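Long-range contact in uncharacterized protein (PDB 4FTD), which is of unknown function but joins an immunoglobulin-like domain to a six-bladed beta-propeller and may take part in carbohydrate metabolism: residues L18-N24 against A57-E63. Numbering follows the deposited sequence.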
ATOM      1  N   LEU A  18      18.775  45.133   3.231  1.00 65.11           N
ATOM      2  CA  LEU A  18      19.781  44.320   2.520  1.00 62.67           C
ATOM      3  C   LEU A  18      19.894  42.868   3.077  1.00 58.07           C
ATOM      4  O   LEU A  18      20.150  41.927   2.335  1.00 64.38           O
ATOM      5  CB  LEU A  18      21.122  45.071   2.568  1.00 64.13           C
ATOM      6  CG  LEU A  18      21.096  46.527   2.090  1.00 72.84           C
ATOM      7  CD1 LEU A  18      22.405  47.259   2.365  1.00 74.53           C
ATOM      8  CD2 LEU A  18      20.761  46.550   0.608  1.00 63.72           C
ATOM      9  N   SER A  19      19.699  42.676   4.385  1.00 58.20           N
ATOM     10  CA  SER A  19      19.673  41.318   4.969  1.00 57.44           C
ATOM     11  C   SER A  19      18.982  41.367   6.321  1.00 51.05           C
ATOM     12  O   SER A  19      18.905  42.417   6.936  1.00 51.53           O
ATOM     13  CB  SER A  19      21.082  40.718   5.123  1.00 63.71           C
ATOM     14  OG  SER A  19      21.819  41.385   6.130  1.00 68.18           O
ATOM     15  N   ILE A  20      18.465  40.231   6.762  1.00 50.01           N
ATOM     16  CA  ILE A  20      17.729  40.170   8.018  1.00 49.13           C
ATOM     17  C   ILE A  20      17.835  38.745   8.596  1.00 53.94           C
ATOM     18  O   ILE A  20      17.898  37.746   7.861  1.00 51.93           O
ATOM     19  CB  ILE A  20      16.255  40.633   7.796  1.00 48.26           C
ATOM     20  CG1 ILE A  20      15.546  40.886   9.152  1.00 43.94           C
ATOM     21  CG2 ILE A  20      15.531  39.686   6.832  1.00 50.72           C
ATOM     22  CD1 ILE A  20      14.220  41.617   9.088  1.00 47.55           C
ATOM     23  N   LYS A  21      17.945  38.682   9.908  1.00 44.52           N
ATOM     24  CA  LYS A  21      17.931  37.435  10.649  1.00 48.55           C
ATOM     25  C   LYS A  21      17.136  37.576  11.914  1.00 45.62           C
ATOM     26  O   LYS A  21      17.088  38.674  12.518  1.00 43.56           O
ATOM     27  CB  LYS A  21      19.326  36.888  10.966  1.00 54.98           C
ATOM     28  CG  LYS A  21      20.501  37.826  10.897  1.00 69.28           C
ATOM     29  CD  LYS A  21      21.766  37.130  11.403  1.00 64.26           C
ATOM     30  CE  LYS A  21      23.044  37.818  10.944  1.00 90.22           C
ATOM     31  NZ  LYS A  21      24.276  37.323  11.645  1.00 87.13           N
ATOM     32  N   ILE A  22      16.502  36.469  12.286  1.00 42.95           N
ATOM     33  CA  ILE A  22      15.887  36.299  13.608  1.00 40.59           C
ATOM     34  C   ILE A  22      16.985  35.667  14.474  1.00 47.47           C
ATOM     35  O   ILE A  22      17.606  34.688  14.083  1.00 45.65           O
ATOM     36  CB  ILE A  22      14.640  35.409  13.551  1.00 43.62           C
ATOM     37  CG1 ILE A  22      13.483  36.134  12.848  1.00 45.03           C
ATOM     38  CG2 ILE A  22      14.201  34.946  14.955  1.00 40.11           C
ATOM     39  CD1 ILE A  22      12.424  35.175  12.363  1.00 43.96           C
ATOM     40  N   LEU A  23      17.268  36.256  15.624  1.00 41.99           N
ATOM     41  CA  LEU A  23      18.380  35.788  16.462  1.00 41.14           C
ATOM     42  C   LEU A  23      17.958  34.773  17.534  1.00 40.62           C
ATOM     43  O   LEU A  23      18.794  34.049  18.072  1.00 46.33           O
ATOM     44  CB  LEU A  23      19.051  36.999  17.119  1.00 40.76           C
ATOM     45  CG  LEU A  23      19.577  38.113  16.226  1.00 43.15           C
ATOM     46  CD1 LEU A  23      19.967  39.278  17.165  1.00 42.59           C
ATOM     47  CD2 LEU A  23      20.778  37.644  15.390  1.00 45.96           C
ATOM     48  N   ASN A  24      16.659  34.654  17.804  1.00 41.86           N
ATOM     49  CA  ASN A  24      16.206  33.869  18.967  1.00 45.89           C
ATOM     50  C   ASN A  24      15.061  32.876  18.696  1.00 43.43           C
ATOM     51  O   ASN A  24      14.113  32.793  19.469  1.00 47.12           O
ATOM     52  CB  ASN A  24      15.896  34.821  20.138  1.00 44.97           C
ATOM     53  CG  ASN A  24      14.717  35.742  19.872  1.00 44.39           C
ATOM     54  OD1 ASN A  24      14.342  35.972  18.726  1.00 43.49           O
ATOM     55  ND2 ASN A  24      14.170  36.326  20.937  1.00 43.21           N
ATOM     56  N   ALA A  57       8.189  37.595  21.248  1.00 54.30           N
ATOM     57  CA  ALA A  57       9.242  38.586  21.191  1.00 51.19           C
ATOM     58  C   ALA A  57      10.439  38.055  20.352  1.00 53.01           C
ATOM     59  O   ALA A  57      11.417  37.546  20.890  1.00 55.63           O
ATOM     60  CB  ALA A  57       9.688  38.990  22.590  1.00 56.63           C
ATOM     61  N   LEU A  58      10.324  38.154  19.026  1.00 46.06           N
ATOM     62  CA  LEU A  58      11.424  37.766  18.123  1.00 45.86           C
ATOM     63  C   LEU A  58      12.402  38.943  17.972  1.00 42.83           C
ATOM     64  O   LEU A  58      12.013  40.049  17.579  1.00 44.53           O
ATOM     65  CB  LEU A  58      10.908  37.334  16.755  1.00 46.32           C
ATOM     66  CG  LEU A  58      10.030  36.081  16.755  1.00 52.09           C
ATOM     67  CD1 LEU A  58       9.614  35.778  15.344  1.00 44.13           C
ATOM     68  CD2 LEU A  58      10.740  34.885  17.373  1.00 47.04           C
ATOM     69  N   SER A  59      13.668  38.713  18.309  1.00 41.95           N
ATOM     70  CA  SER A  59      14.728  39.722  18.198  1.00 41.40           C
ATOM     71  C   SER A  59      15.336  39.548  16.792  1.00 40.71           C
ATOM     72  O   SER A  59      15.615  38.415  16.366  1.00 41.29           O
ATOM     73  CB  SER A  59      15.800  39.560  19.294  1.00 43.53           C
ATOM     74  OG  SER A  59      15.319  40.041  20.558  1.00 43.41           O
ATOM     75  N   ILE A  60      15.519  40.658  16.087  1.00 43.30           N
ATOM     76  CA  ILE A  60      16.001  40.648  14.717  1.00 41.71           C
ATOM     77  C   ILE A  60      17.230  41.525  14.585  1.00 47.66           C
ATOM     78  O   ILE A  60      17.449  42.420  15.373  1.00 43.40           O
ATOM     79  CB  ILE A  60      14.908  41.107  13.704  1.00 45.37           C
ATOM     80  CG1 ILE A  60      14.468  42.545  13.976  1.00 52.30           C
ATOM     81  CG2 ILE A  60      13.680  40.163  13.744  1.00 43.37           C
ATOM     82  CD1 ILE A  60      13.718  43.175  12.820  1.00 53.81           C
ATOM     83  N   GLU A  61      18.016  41.247  13.562  1.00 45.92           N
ATOM     84  CA  GLU A  61      19.180  42.035  13.214  1.00 45.77           C
ATOM     85  C   GLU A  61      19.149  42.197  11.721  1.00 50.74           C
ATOM     86  O   GLU A  61      18.915  41.221  11.005  1.00 49.02           O
ATOM     87  CB  GLU A  61      20.443  41.288  13.632  1.00 46.18           C
ATOM     88  CG  GLU A  61      21.747  41.999  13.414  1.00 67.21           C
ATOM     89  CD  GLU A  61      22.892  41.138  13.943  1.00 83.67           C
ATOM     90  OE1 GLU A  61      23.125  41.111  15.182  1.00 78.48           O
ATOM     91  OE2 GLU A  61      23.533  40.459  13.110  1.00 72.52           O
ATOM     92  N   ALA A  62      19.420  43.408  11.258  1.00 50.89           N
ATOM     93  CA  ALA A  62      19.273  43.736   9.841  1.00 56.03           C
ATOM     94  C   ALA A  62      20.425  44.546   9.325  1.00 56.44           C
ATOM     95  O   ALA A  62      21.045  45.271  10.088  1.00 55.67           O
ATOM     96  CB  ALA A  62      18.008  44.531   9.664  1.00 46.58           C
ATOM     97  N   GLU A  63      20.728  44.398   8.043  1.00 62.74           N
ATOM     98  CA  GLU A  63      21.611  45.322   7.345  1.00 62.47           C
ATOM     99  C   GLU A  63      20.694  46.177   6.452  1.00 66.53           C
ATOM    100  O   GLU A  63      19.863  45.641   5.735  1.00 60.43           O
ATOM    101  CB  GLU A  63      22.634  44.611   6.464  1.00 71.72           C
ATOM    102  CG  GLU A  63      23.691  43.775   7.157  1.00 80.27           C
ATOM    103  CD  GLU A  63      24.623  43.091   6.157  1.00105.35           C
ATOM    104  OE1 GLU A  63      24.584  43.414   4.943  1.00113.59           O
ATOM    105  OE2 GLU A  63      25.409  42.223   6.585  1.00126.39           O
TER
HETATM  106  O   HOH W   1      21.284  40.407   8.816  1.00 65.54           O
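I22 lies between I60 and L58 on the buried face of an antiparallel strand pair. Its CG1 meets I60 CG2 at 4.1 Å, and its CD1 meets L58 CD1. I20 CD1 touches I60 CD1 and lengthens the same apolar row. The other face is open to solvent. There S19 OG packs at 3.2 Å against E63 CG, and a water bonded to S19 OG makes a weak bond to E61 O. K21 and E61 run more loosely side by side, in a salt bridge (K21 NZ to E61 OE2, 3.5 Å). L23 crosses E61 at about a right angle, its two methyls against CB. At one end L18 N and S19 N both bond to E63 O, a classic beta bulge. K21 and E61 bond both ways through their backbones, and L23 N bonds to S59 O. Beyond them the N24 amide replaces backbone groups. N24 OD1 accepts from S59 N at 2.9 Å, from above the amide plane, and N24 ND2 donates to A57 O at 3.0 Å. N24 CG sits between the backbone N and the carbonyl carbon (chi1 66°), which turns the amide to A57 and S59. With an alanine here, S59 N and A57 O would probably lose these mates and this end could fray. In the immunoglobulin-like domain, strands 31-38 and 74-75 flank the pair, while M103, V105 and L90 cover the apolar face.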